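Local atomic coordinates of arginase (RocF) (Helicobacter pylori, PDB entry 4G3H), a protein that probably catalyses the manganese-dependent hydrolysis of L-arginine to L-ornithine and urea, using two manganese ions per subunit. Residues A[183-188]-A[235-240]; A[241-246]-A[280-285]; A[107-112]-A[224-229]; A[81-86]-A[272-277]; A[5-10]-A[45-50]. All coordinates share one frame; numbering follows the deposited sequence.

Overall arrangement
From the N terminus, contact 5 is the first to close: it sets strand 44-50, an outermost strand of the parallel sheet, against strand 2-8. Contact 4 then opens at 81-86 and closes only at 272-277, joining strands 84-87 and 274-280 near the middle of the sheet. Within its long loop lie contact 3, which pairs strands 110-115 and 228-234, and contact 1, whose segments alternate with those of contact 3. Contact 2 follows contact 1 along the chain and crosses contact 4. Contacts 3, 4 and 5 are sheet pairings, whereas contacts 1 and 2 touch each other and join loops beyond the strand ends, beside the two manganese ions.

Contact 1: residues A[183-188]-A[235-240]; sequences GVRSTE and LDIMDG. With MN (manganese (II) ion), chain F.
R185 starts with CG placed between its backbone N and carbonyl carbon (chi1 50°) and then runs extended to NE, which carries the guanidinium across to the 3-10 turn at 235-237. There it meets a row of backbone carbonyls. NH1 lies 2.9 Å from D236 O and 3.3 Å from M238 O, and NH2 is 3.1 Å from I237 O; all three are weak, bent hydrogen bonds. M238 O comes in at the edge of the guanidinium, near its plane, while the other two oxygens approach obliquely. NH2 also turns back to its own segment and donates to G183 O at 3.1 Å. The stronger partner of NH1 is E250 O, outside both loops.

G183 supplies the apolar part: I237 holds CG1 anti to its N (chi1 -180°), which sets that carbon against G183 CA, 4.1 Å away. The residue before I237, D236, is a metal ligand: its OD2 binds a manganese ion at 2.1 Å, with D116, H118 and D234 completing the protein ligands of this metal, and its OD1 accepts from A117 N. The arginine thus lies along the carbonyl side of the turn that carries a ligand of the dinuclear manganese site. Both loops follow parallel strands, 183-188 leading from strand 179-182 into helix 189-198, and 235-240 leaving strand 228-234, with M238 packed on helix 256-269.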
# COMPACT_ATOMS: atom_id res chain seq x y z
N GLY A 183 11.95 -6.22 -0.45
CA GLY A 183 12.12 -6.62 0.94
C GLY A 183 11.27 -7.77 1.46
O GLY A 183 11.29 -8.06 2.66
N VAL A 184 10.52 -8.44 0.59
CA VAL A 184 9.67 -9.55 1.01
C VAL A 184 10.52 -10.67 1.63
O VAL A 184 11.48 -11.14 1.03
CB VAL A 184 8.87 -10.12 -0.19
CG1 VAL A 184 8.08 -11.34 0.24
CG2 VAL A 184 7.94 -9.04 -0.73
N ARG A 185 10.15 -11.09 2.83
CA ARG A 185 10.91 -12.12 3.52
C ARG A 185 10.10 -13.05 4.41
O ARG A 185 10.65 -13.95 5.03
CB ARG A 185 12.01 -11.46 4.35
CG ARG A 185 11.50 -10.33 5.23
CD ARG A 185 12.63 -9.70 6.00
NE ARG A 185 12.19 -8.74 7.01
CZ ARG A 185 11.76 -7.51 6.76
NH1 ARG A 185 11.40 -6.73 7.77
NH2 ARG A 185 11.70 -7.04 5.51
N SER A 186 8.79 -12.82 4.49
CA SER A 186 7.94 -13.66 5.32
C SER A 186 6.73 -14.05 4.50
O SER A 186 5.82 -13.24 4.29
CB SER A 186 7.51 -12.88 6.57
OG SER A 186 6.72 -13.67 7.43
N THR A 187 6.71 -15.30 4.04
CA THR A 187 5.62 -15.79 3.20
C THR A 187 5.22 -17.24 3.47
O THR A 187 5.90 -17.97 4.20
CB THR A 187 6.02 -15.69 1.73
OG1 THR A 187 7.19 -16.50 1.51
CG2 THR A 187 6.34 -14.26 1.34
N GLU A 188 4.11 -17.65 2.85
CA GLU A 188 3.63 -19.03 2.96
C GLU A 188 4.07 -19.72 1.66
O GLU A 188 4.19 -19.06 0.63
CB GLU A 188 2.10 -19.07 3.04
CG GLU A 188 1.51 -18.32 4.22
CD GLU A 188 2.02 -18.85 5.54
OE1 GLU A 188 1.87 -20.07 5.79
OE2 GLU A 188 2.56 -18.05 6.33
N LEU A 235 5.45 -0.26 6.30
CA LEU A 235 6.59 0.02 7.17
C LEU A 235 7.32 -1.20 7.74
O LEU A 235 8.46 -1.09 8.17
CB LEU A 235 6.14 0.95 8.31
CG LEU A 235 5.64 2.33 7.87
CD1 LEU A 235 4.96 3.04 9.04
CD2 LEU A 235 6.80 3.17 7.33
N ASP A 236 6.67 -2.36 7.73
CA ASP A 236 7.35 -3.53 8.27
C ASP A 236 8.47 -4.03 7.34
O ASP A 236 9.07 -5.07 7.60
CB ASP A 236 6.36 -4.67 8.58
CG ASP A 236 5.66 -5.21 7.35
OD1 ASP A 236 6.18 -5.06 6.22
OD2 ASP A 236 4.59 -5.82 7.52
N ILE A 237 8.74 -3.28 6.27
CA ILE A 237 9.82 -3.67 5.38
C ILE A 237 11.10 -3.39 6.16
O ILE A 237 12.14 -4.01 5.93
CB ILE A 237 9.81 -2.86 4.06
CG1 ILE A 237 10.97 -3.32 3.17
CG2 ILE A 237 9.90 -1.38 4.35
CD1 ILE A 237 10.97 -2.72 1.77
N MET A 238 11.02 -2.45 7.10
CA MET A 238 12.17 -2.13 7.93
C MET A 238 12.35 -3.26 8.95
O MET A 238 11.37 -3.89 9.36
CB MET A 238 11.96 -0.81 8.68
CG MET A 238 12.09 0.43 7.81
SD MET A 238 11.97 1.95 8.77
CE MET A 238 10.19 2.12 8.86
N ASP A 239 13.59 -3.52 9.33
CA ASP A 239 13.88 -4.58 10.29
C ASP A 239 13.00 -4.53 11.53
O ASP A 239 12.84 -3.48 12.15
CB ASP A 239 15.34 -4.52 10.71
CG ASP A 239 15.75 -5.72 11.54
OD1 ASP A 239 15.97 -6.79 10.94
OD2 ASP A 239 15.84 -5.59 12.78
N GLY A 240 12.46 -5.68 11.92
CA GLY A 240 11.59 -5.77 13.08
C GLY A 240 12.21 -5.34 14.40
O GLY A 240 11.49 -4.93 15.31
MN MN F . 3.62 -6.45 5.77

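Contact 2: residues A[241-246]-A[280-285]; sequences KLFTST and TEYNPT
Y282 lays the CD1 and CE1 side of its ring against S245, with CE1 3.7 Å from S245 CB, an oblique approach to the ring. P284 of its own segment covers one face, CD lying over the ring centre. F243 reaches the same ring: its CZ stands 4.2 Å from Y282 CD1, which lies at the F243 ring edge, and the two side chains cross at about a right angle. The backbone amide of S245 lies over one face of the phenylalanine, towards its rim.

S245 is the centre of an inverse gamma turn. Its carbonyl oxygen receives N283 N at 2.7 Å, with an N-H...O angle of 159°, although the amide arrives well above the carbonyl plane. These are loops at the C-terminal edge of the parallel sheet, one after strand 228-234 and the other after strand 274-280, where arginases carry their dinuclear manganese site. T246 makes the second polar link: with OG1 opposite the backbone N (chi1 -166°), the hydroxyl donates to E281 O at 2.9 Å in the carbonyl plane. E281, bent at its second torsion, directs its carboxylate to H91 N, with D234 of the metal site close by. Beside the tyrosine hydroxyl, a water joins S245 OG (2.9 Å) to Y282 OH (2.8 Å), donating to the serine; OG is also bonded to E294 of helix 293-309, on which F243 packs.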
# COMPACT_ATOMS: atom_id res chain seq x y z
N LYS A 241 13.53 -5.43 14.51
CA LYS A 241 14.23 -5.03 15.73
C LYS A 241 14.42 -3.51 15.76
O LYS A 241 14.36 -2.89 16.83
CB LYS A 241 15.61 -5.68 15.82
CG LYS A 241 15.61 -7.19 16.00
CD LYS A 241 14.96 -7.59 17.31
CE LYS A 241 15.53 -8.91 17.80
NZ LYS A 241 15.58 -9.93 16.71
N LEU A 242 14.65 -2.93 14.59
CA LEU A 242 14.87 -1.50 14.46
C LEU A 242 13.57 -0.68 14.51
O LEU A 242 13.55 0.41 15.09
CB LEU A 242 15.63 -1.19 13.17
CG LEU A 242 17.16 -1.39 13.15
CD1 LEU A 242 17.54 -2.69 13.83
CD2 LEU A 242 17.65 -1.38 11.70
N PHE A 243 12.50 -1.19 13.91
CA PHE A 243 11.22 -0.48 13.88
C PHE A 243 10.15 -1.38 14.47
O PHE A 243 9.81 -2.41 13.89
CB PHE A 243 10.85 -0.09 12.45
CG PHE A 243 9.71 0.88 12.37
CD1 PHE A 243 9.91 2.24 12.62
CD2 PHE A 243 8.43 0.44 12.06
CE1 PHE A 243 8.85 3.15 12.56
CE2 PHE A 243 7.36 1.34 12.00
CZ PHE A 243 7.57 2.69 12.25
N THR A 244 9.60 -0.98 15.61
CA THR A 244 8.60 -1.80 16.28
C THR A 244 7.16 -1.31 16.25
O THR A 244 6.26 -2.02 16.69
CB THR A 244 9.01 -2.03 17.75
OG1 THR A 244 8.91 -0.80 18.48
CG2 THR A 244 10.45 -2.55 17.83
N SER A 245 6.93 -0.11 15.72
CA SER A 245 5.57 0.42 15.66
C SER A 245 4.77 -0.12 14.48
O SER A 245 4.20 0.63 13.69
CB SER A 245 5.60 1.95 15.61
OG SER A 245 6.07 2.47 16.84
N THR A 246 4.73 -1.45 14.36
CA THR A 246 4.01 -2.10 13.29
C THR A 246 3.50 -3.45 13.81
O THR A 246 4.14 -4.10 14.64
CB THR A 246 4.93 -2.28 12.04
OG1 THR A 246 4.14 -2.63 10.91
CG2 THR A 246 5.97 -3.36 12.29
N THR A 280 1.42 2.47 4.82
CA THR A 280 0.52 1.78 5.73
C THR A 280 1.20 0.99 6.85
O THR A 280 2.42 0.86 6.89
CB THR A 280 -0.35 0.81 4.90
OG1 THR A 280 -1.45 0.33 5.69
CG2 THR A 280 0.50 -0.38 4.44
N GLU A 281 0.38 0.47 7.75
CA GLU A 281 0.83 -0.35 8.87
C GLU A 281 1.67 0.38 9.91
O GLU A 281 2.70 -0.13 10.37
CB GLU A 281 1.57 -1.58 8.36
CG GLU A 281 0.71 -2.56 7.55
CD GLU A 281 -0.44 -3.18 8.35
OE1 GLU A 281 -0.36 -3.20 9.59
OE2 GLU A 281 -1.41 -3.65 7.73
N TYR A 282 1.25 1.58 10.27
CA TYR A 282 1.94 2.31 11.32
C TYR A 282 1.06 2.10 12.55
O TYR A 282 -0.06 2.60 12.60
CB TYR A 282 2.04 3.80 11.01
CG TYR A 282 2.55 4.60 12.19
CD1 TYR A 282 3.72 4.22 12.85
CD2 TYR A 282 1.86 5.70 12.66
CE1 TYR A 282 4.18 4.92 13.95
CE2 TYR A 282 2.31 6.42 13.76
CZ TYR A 282 3.48 6.02 14.41
OH TYR A 282 3.93 6.70 15.51
N ASN A 283 1.55 1.33 13.51
CA ASN A 283 0.80 1.05 14.73
C ASN A 283 1.66 1.42 15.94
O ASN A 283 2.40 0.60 16.47
CB ASN A 283 0.43 -0.43 14.80
CG ASN A 283 -0.53 -0.74 15.94
OD1 ASN A 283 -0.57 -0.01 16.94
ND2 ASN A 283 -1.29 -1.82 15.80
N PRO A 284 1.55 2.67 16.41
CA PRO A 284 2.33 3.13 17.56
C PRO A 284 1.99 2.45 18.89
O PRO A 284 2.82 2.45 19.80
CB PRO A 284 2.03 4.63 17.59
CG PRO A 284 0.63 4.70 17.11
CD PRO A 284 0.63 3.73 15.94
N THR A 285 0.80 1.87 19.01
CA THR A 285 0.41 1.23 20.26
C THR A 285 1.17 -0.05 20.60
O THR A 285 1.21 -0.44 21.76
CB THR A 285 -1.11 0.92 20.31
OG1 THR A 285 -1.43 -0.09 19.35
CG2 THR A 285 -1.93 2.16 20.01
O HOH W 1 5.67 5.32 17.27

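Contact 3: residues A[107-112]-A[224-229]; sequences DKKIGI and KAVDII
I110 and I228 lie side by side on neighbouring strands of the central parallel sheet of the arginase fold, pointing the same way with their CG1 atoms 3.8 Å apart. In I228 the CG1 branch leans toward I110 at a chi1 of 59°; both residues also pack on F101 of helix 94-104. Before the regular pairing starts, V226 packs its CG1 directly on the G111 backbone, 3.8 Å from CA, an approach helped by the lack of a side chain there.

D227 opens the pairing with its carboxylate. OD2 accepts the amide of K109 at 2.9 Å in an almost straight bond (178°), met on the anti side and somewhat out of the carboxylate plane. K109 O accepts from two donors, D227 N at 2.8 Å and I228 N at 3.3 Å, so one peptide oxygen spans the change from loop to strand. The methylenes of K109 run extended over V226 and A225, crossing the valine at about a right angle, with CD 3.7 Å from A225 O; NZ ends in a salt bridge to D175. K108 kinks at chi2 (-64°) and brings CD to 3.9 Å from CB of D227.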
# COMPACT_ATOMS: atom_id res chain seq x y z
N ASP A 107 -8.10 2.16 -18.96
CA ASP A 107 -7.41 1.83 -20.20
C ASP A 107 -5.89 2.00 -20.10
O ASP A 107 -5.22 2.18 -21.12
CB ASP A 107 -7.94 2.69 -21.34
CG ASP A 107 -7.77 4.17 -21.09
OD1 ASP A 107 -8.10 4.97 -21.99
OD2 ASP A 107 -7.30 4.54 -19.98
N LYS A 108 -5.36 1.92 -18.89
CA LYS A 108 -3.92 2.08 -18.70
C LYS A 108 -3.28 0.82 -18.12
O LYS A 108 -3.91 0.10 -17.35
CB LYS A 108 -3.65 3.25 -17.76
CG LYS A 108 -4.15 4.59 -18.26
CD LYS A 108 -3.43 5.00 -19.53
CE LYS A 108 -3.95 6.32 -20.07
NZ LYS A 108 -3.25 6.72 -21.32
N LYS A 109 -2.04 0.56 -18.51
CA LYS A 109 -1.31 -0.58 -17.98
C LYS A 109 -0.68 -0.06 -16.69
O LYS A 109 0.04 0.94 -16.69
CB LYS A 109 -0.22 -1.03 -18.96
CG LYS A 109 0.55 -2.27 -18.49
CD LYS A 109 1.54 -2.75 -19.54
CE LYS A 109 2.36 -3.93 -19.04
NZ LYS A 109 1.54 -5.14 -18.74
N ILE A 110 -0.96 -0.74 -15.58
CA ILE A 110 -0.48 -0.30 -14.28
C ILE A 110 0.63 -1.13 -13.66
O ILE A 110 0.56 -2.36 -13.64
CB ILE A 110 -1.65 -0.24 -13.27
CG1 ILE A 110 -2.74 0.69 -13.81
CG2 ILE A 110 -1.17 0.25 -11.91
CD1 ILE A 110 -4.05 0.60 -13.06
N GLY A 111 1.65 -0.45 -13.15
CA GLY A 111 2.75 -1.13 -12.50
C GLY A 111 2.60 -0.91 -11.00
O GLY A 111 2.05 0.12 -10.58
N ILE A 112 3.09 -1.85 -10.20
CA ILE A 112 2.99 -1.74 -8.75
C ILE A 112 4.34 -1.90 -8.04
O ILE A 112 5.05 -2.87 -8.25
CB ILE A 112 2.04 -2.83 -8.18
CG1 ILE A 112 0.68 -2.75 -8.86
CG2 ILE A 112 1.88 -2.64 -6.67
CD1 ILE A 112 -0.24 -3.89 -8.49
N LYS A 224 9.08 -1.03 -17.86
CA LYS A 224 9.26 -0.24 -19.08
C LYS A 224 8.00 -0.03 -19.92
O LYS A 224 7.87 1.00 -20.59
CB LYS A 224 10.34 -0.89 -19.96
CG LYS A 224 10.04 -2.34 -20.32
CD LYS A 224 11.15 -2.93 -21.18
CE LYS A 224 10.82 -4.36 -21.57
NZ LYS A 224 11.85 -4.93 -22.49
N ALA A 225 7.06 -0.97 -19.87
CA ALA A 225 5.85 -0.85 -20.67
C ALA A 225 4.61 -0.27 -19.99
O ALA A 225 3.63 0.05 -20.66
CB ALA A 225 5.51 -2.21 -21.29
N VAL A 226 4.63 -0.14 -18.66
CA VAL A 226 3.45 0.38 -17.96
C VAL A 226 3.25 1.87 -18.18
O VAL A 226 4.21 2.60 -18.40
CB VAL A 226 3.52 0.11 -16.42
CG1 VAL A 226 3.80 -1.37 -16.17
CG2 VAL A 226 4.57 1.00 -15.78
N ASP A 227 2.00 2.31 -18.12
CA ASP A 227 1.66 3.72 -18.32
C ASP A 227 1.68 4.52 -17.03
O ASP A 227 2.03 5.69 -17.03
CB ASP A 227 0.27 3.85 -18.95
CG ASP A 227 0.17 3.16 -20.29
OD1 ASP A 227 0.96 3.51 -21.20
OD2 ASP A 227 -0.70 2.27 -20.44
N ILE A 228 1.27 3.89 -15.94
CA ILE A 228 1.25 4.56 -14.65
C ILE A 228 1.64 3.61 -13.53
O ILE A 228 1.46 2.40 -13.64
CB ILE A 228 -0.12 5.19 -14.33
CG1 ILE A 228 -1.19 4.11 -14.32
CG2 ILE A 228 -0.44 6.28 -15.35
CD1 ILE A 228 -2.54 4.63 -13.90
N ILE A 229 2.17 4.17 -12.46
CA ILE A 229 2.64 3.38 -11.35
C ILE A 229 2.00 3.74 -10.01
O ILE A 229 1.69 4.90 -9.74
CB ILE A 229 4.17 3.53 -11.24
CG1 ILE A 229 4.81 3.12 -12.57
CG2 ILE A 229 4.72 2.69 -10.10
CD1 ILE A 229 6.32 3.32 -12.63

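Contact 4: residues A[81-86]-A[272-277]; sequences KEFPLI and DRLKAV
F83 sets the edge of its ring against strand 274-277. CE1 lies 3.4 Å from L274 O and CZ 3.6 Å from V277 CG2, both close to the ring plane, while the K275-A276 peptide comes in obliquely. L274 adds its CG, 4.1 Å from F83 CZ. A chi1 of -166° swings the ring out toward strand 274-277, and P84 CD covers one face toward the rim. The proline also presses on the partner strand itself: CD is 3.1 Å from K275 O, and CG touches A276 CB at 3.7 Å.

Next come the backbone bonds. I86 N donates to V277 O at 2.8 Å, nearly straight at 174°, whereas V277 N reaches P84 O only through a weak bond of 3.3 Å. L85 and V277 form a parallel bridge between them, part of the eight-stranded sheet at the heart of the arginase alpha/beta fold, and their side chains emerge on the same face of it.

Helices then close over both faces. On the side of L85 and V277, helix 293-309 packs with I306 and I305, and its C309 reaches F83 and L274. F78 of helix 59-78 meets P84, I86 and A276 on the other. Laterally, strand 2-8 flanks L85 through backbone bonds to I2 and V4, and R273, just before strand 274-277, bonds to V226 O with its NH1.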
# COMPACT_ATOMS: atom_id res chain seq x y z
N LYS A 81 -6.64 15.86 -10.30
CA LYS A 81 -5.29 15.92 -10.87
C LYS A 81 -4.21 15.91 -9.79
O LYS A 81 -3.09 15.46 -10.02
CB LYS A 81 -5.15 17.19 -11.71
CG LYS A 81 -6.30 17.46 -12.67
CD LYS A 81 -6.47 16.34 -13.68
CE LYS A 81 -7.61 16.64 -14.64
NZ LYS A 81 -8.90 16.85 -13.91
N GLU A 82 -4.56 16.41 -8.62
CA GLU A 82 -3.65 16.50 -7.49
C GLU A 82 -3.10 15.15 -7.01
O GLU A 82 -3.83 14.17 -6.93
CB GLU A 82 -4.36 17.22 -6.35
CG GLU A 82 -3.44 18.03 -5.47
CD GLU A 82 -4.14 19.23 -4.87
OE1 GLU A 82 -3.54 19.90 -4.00
OE2 GLU A 82 -5.29 19.49 -5.28
N PHE A 83 -1.80 15.12 -6.70
CA PHE A 83 -1.14 13.89 -6.25
C PHE A 83 -1.69 13.43 -4.91
O PHE A 83 -1.80 14.21 -3.96
CB PHE A 83 0.37 14.11 -6.12
CG PHE A 83 1.14 12.84 -5.98
CD1 PHE A 83 1.57 12.15 -7.11
CD2 PHE A 83 1.39 12.29 -4.73
CE1 PHE A 83 2.23 10.92 -6.98
CE2 PHE A 83 2.05 11.07 -4.59
CZ PHE A 83 2.47 10.38 -5.72
N PRO A 84 -2.05 12.14 -4.80
CA PRO A 84 -2.59 11.65 -3.54
C PRO A 84 -1.63 10.86 -2.65
O PRO A 84 -0.96 9.92 -3.10
CB PRO A 84 -3.76 10.79 -4.00
CG PRO A 84 -3.14 10.10 -5.20
CD PRO A 84 -2.36 11.21 -5.90
N LEU A 85 -1.57 11.24 -1.38
CA LEU A 85 -0.76 10.52 -0.40
C LEU A 85 -1.81 9.80 0.43
O LEU A 85 -2.64 10.43 1.08
CB LEU A 85 0.05 11.49 0.46
CG LEU A 85 0.78 10.80 1.62
CD1 LEU A 85 1.64 9.65 1.09
CD2 LEU A 85 1.63 11.81 2.35
N ILE A 86 -1.78 8.48 0.41
CA ILE A 86 -2.77 7.68 1.11
C ILE A 86 -2.30 6.90 2.34
O ILE A 86 -1.49 5.98 2.22
CB ILE A 86 -3.43 6.68 0.13
CG1 ILE A 86 -3.91 7.43 -1.11
CG2 ILE A 86 -4.58 5.96 0.81
CD1 ILE A 86 -4.11 6.53 -2.30
N ASP A 272 7.69 10.60 -13.20
CA ASP A 272 6.70 10.87 -14.24
C ASP A 272 5.46 9.99 -14.28
O ASP A 272 4.36 10.47 -14.54
CB ASP A 272 7.37 10.83 -15.62
CG ASP A 272 8.05 12.14 -15.97
OD1 ASP A 272 8.90 12.60 -15.19
OD2 ASP A 272 7.72 12.71 -17.04
N ARG A 273 5.62 8.70 -14.02
CA ARG A 273 4.48 7.79 -14.08
C ARG A 273 3.85 7.43 -12.73
O ARG A 273 2.81 6.78 -12.69
CB ARG A 273 4.88 6.51 -14.82
CG ARG A 273 5.20 6.73 -16.30
CD ARG A 273 5.67 5.44 -16.97
NE ARG A 273 6.98 5.02 -16.47
CZ ARG A 273 7.56 3.86 -16.75
NH1 ARG A 273 6.96 2.97 -17.54
NH2 ARG A 273 8.76 3.57 -16.25
N LEU A 274 4.48 7.85 -11.63
CA LEU A 274 3.95 7.57 -10.29
C LEU A 274 2.71 8.44 -10.08
O LEU A 274 2.82 9.66 -10.05
CB LEU A 274 5.00 7.90 -9.22
CG LEU A 274 4.63 7.62 -7.76
CD1 LEU A 274 4.40 6.12 -7.54
CD2 LEU A 274 5.75 8.10 -6.85
N LYS A 275 1.55 7.81 -9.91
CA LYS A 275 0.31 8.56 -9.71
C LYS A 275 -0.25 8.49 -8.30
O LYS A 275 -1.22 9.17 -7.97
CB LYS A 275 -0.76 8.10 -10.72
CG LYS A 275 -0.33 8.26 -12.17
CD LYS A 275 0.08 9.70 -12.45
CE LYS A 275 0.75 9.84 -13.80
NZ LYS A 275 1.27 11.22 -14.03
N ALA A 276 0.34 7.66 -7.45
CA ALA A 276 -0.12 7.56 -6.07
C ALA A 276 0.85 6.85 -5.16
O ALA A 276 1.61 5.98 -5.60
CB ALA A 276 -1.49 6.87 -6.01
N VAL A 277 0.84 7.23 -3.89
CA VAL A 277 1.68 6.60 -2.89
C VAL A 277 0.84 6.28 -1.66
O VAL A 277 0.11 7.13 -1.14
CB VAL A 277 2.87 7.47 -2.47
CG1 VAL A 277 3.66 6.75 -1.39
CG2 VAL A 277 3.77 7.76 -3.68

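Contact 5: residues A[5-10]-A[45-50]; sequences GLEAEL and ERCVLY
The Y50 ring lies against the backbone of strand 5-8, with A8 CA over one face, offset toward the rim. CE2 comes to 3.1 Å from A8 N, a tight fit against the E7-A8 peptide. A8 CB makes a CH-pi contact on that ring, 4.2 Å from its centroid and 26° off the normal. L6 CD1 approaches the ring obliquely, 3.8 Å from CD2. With chi1 at 71° the ring folds back over the adjacent strand, and its OH is hydrogen-bonded to D18, whose carboxylate also takes A8 N.

Alongside runs a regular parallel pairing, placing strand 44-50 at the border of the sheet of the arginase fold. G5 N to R46 O and V48 N to G5 O begin it; E7 N to V48 O and Y50 N to E7 O continue, and E9 N to Y50 O ends it. L6 and V48 lie side by side on one face, L6 CD2 4.0 Å from V48 CB, and V48 packs on L70 of helix 59-78. On the other face E7, extended beyond CG, brings OE2 to 3.5 Å from C47 SG. A water accepts from L10 N and donates to Y50 O.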
# COMPACT_ATOMS: atom_id res chain seq x y z
N GLY A 5 -6.87 9.90 4.56
CA GLY A 5 -6.69 9.17 5.80
C GLY A 5 -7.82 8.16 5.99
O GLY A 5 -8.98 8.54 6.07
N LEU A 6 -7.47 6.88 6.04
CA LEU A 6 -8.47 5.82 6.23
C LEU A 6 -8.78 5.64 7.71
O LEU A 6 -7.89 5.73 8.56
CB LEU A 6 -7.96 4.50 5.65
CG LEU A 6 -8.01 4.22 4.14
CD1 LEU A 6 -9.20 3.35 3.81
CD2 LEU A 6 -8.04 5.51 3.34
N GLU A 7 -10.04 5.37 8.01
CA GLU A 7 -10.48 5.15 9.38
C GLU A 7 -11.65 4.18 9.36
O GLU A 7 -12.56 4.31 8.53
CB GLU A 7 -10.90 6.48 10.02
CG GLU A 7 -11.35 6.36 11.47
CD GLU A 7 -11.73 7.69 12.08
OE1 GLU A 7 -12.29 7.69 13.20
OE2 GLU A 7 -11.47 8.74 11.46
N ALA A 8 -11.62 3.20 10.26
CA ALA A 8 -12.69 2.21 10.31
C ALA A 8 -14.02 2.84 10.69
O ALA A 8 -14.11 3.60 11.66
CB ALA A 8 -12.34 1.10 11.31
N GLU A 9 -15.05 2.55 9.91
CA GLU A 9 -16.37 3.09 10.22
C GLU A 9 -16.78 2.66 11.63
O GLU A 9 -17.43 3.42 12.35
CB GLU A 9 -17.41 2.61 9.21
CG GLU A 9 -18.83 3.04 9.56
CD GLU A 9 -19.86 2.56 8.55
OE1 GLU A 9 -19.94 1.34 8.29
OE2 GLU A 9 -20.60 3.41 8.01
N LEU A 10 -16.39 1.44 12.02
CA LEU A 10 -16.73 0.90 13.34
C LEU A 10 -15.51 0.48 14.16
O LEU A 10 -14.61 -0.19 13.65
CB LEU A 10 -17.66 -0.32 13.19
CG LEU A 10 -18.98 -0.21 12.42
CD1 LEU A 10 -19.61 -1.59 12.35
CD2 LEU A 10 -19.93 0.76 13.09
N GLU A 45 -7.36 17.44 3.18
CA GLU A 45 -7.23 16.28 4.04
C GLU A 45 -8.58 15.57 4.02
O GLU A 45 -9.56 16.08 4.59
CB GLU A 45 -6.89 16.68 5.48
CG GLU A 45 -6.95 15.52 6.47
CD GLU A 45 -7.10 15.96 7.92
OE1 GLU A 45 -7.41 17.14 8.15
OE2 GLU A 45 -6.92 15.12 8.83
N ARG A 46 -8.65 14.42 3.36
CA ARG A 46 -9.90 13.69 3.32
C ARG A 46 -9.93 12.40 4.15
O ARG A 46 -9.05 11.56 4.03
CB ARG A 46 -10.32 13.30 1.90
CG ARG A 46 -11.67 12.66 2.08
CD ARG A 46 -12.32 11.79 1.09
NE ARG A 46 -12.67 12.36 -0.19
CZ ARG A 46 -13.77 12.02 -0.85
NH1 ARG A 46 -14.62 11.15 -0.32
NH2 ARG A 46 -13.98 12.47 -2.07
N CYS A 47 -10.96 12.26 4.97
CA CYS A 47 -11.13 11.05 5.77
C CYS A 47 -11.99 10.10 4.97
O CYS A 47 -13.03 10.50 4.44
CB CYS A 47 -11.83 11.36 7.10
SG CYS A 47 -12.04 9.88 8.16
N VAL A 48 -11.56 8.85 4.87
CA VAL A 48 -12.30 7.83 4.13
C VAL A 48 -12.54 6.65 5.06
O VAL A 48 -11.60 6.11 5.65
CB VAL A 48 -11.51 7.36 2.88
CG1 VAL A 48 -12.24 6.20 2.20
CG2 VAL A 48 -11.35 8.52 1.91
N LEU A 49 -13.80 6.26 5.20
CA LEU A 49 -14.17 5.15 6.07
C LEU A 49 -14.05 3.81 5.36
O LEU A 49 -14.30 3.70 4.16
CB LEU A 49 -15.60 5.34 6.58
CG LEU A 49 -15.89 6.65 7.33
CD1 LEU A 49 -17.32 6.62 7.84
CD2 LEU A 49 -14.90 6.83 8.48
N TYR A 50 -13.67 2.79 6.12
CA TYR A 50 -13.53 1.46 5.56
C TYR A 50 -14.13 0.41 6.48
O TYR A 50 -14.41 0.68 7.65
CB TYR A 50 -12.05 1.14 5.29
CG TYR A 50 -11.19 0.93 6.53
CD1 TYR A 50 -11.08 -0.34 7.11
CD2 TYR A 50 -10.49 1.98 7.11
CE1 TYR A 50 -10.29 -0.55 8.25
CE2 TYR A 50 -9.69 1.78 8.25
CZ TYR A 50 -9.60 0.51 8.81
OH TYR A 50 -8.80 0.29 9.91
O HOH W 2 -15.75 -0.54 9.90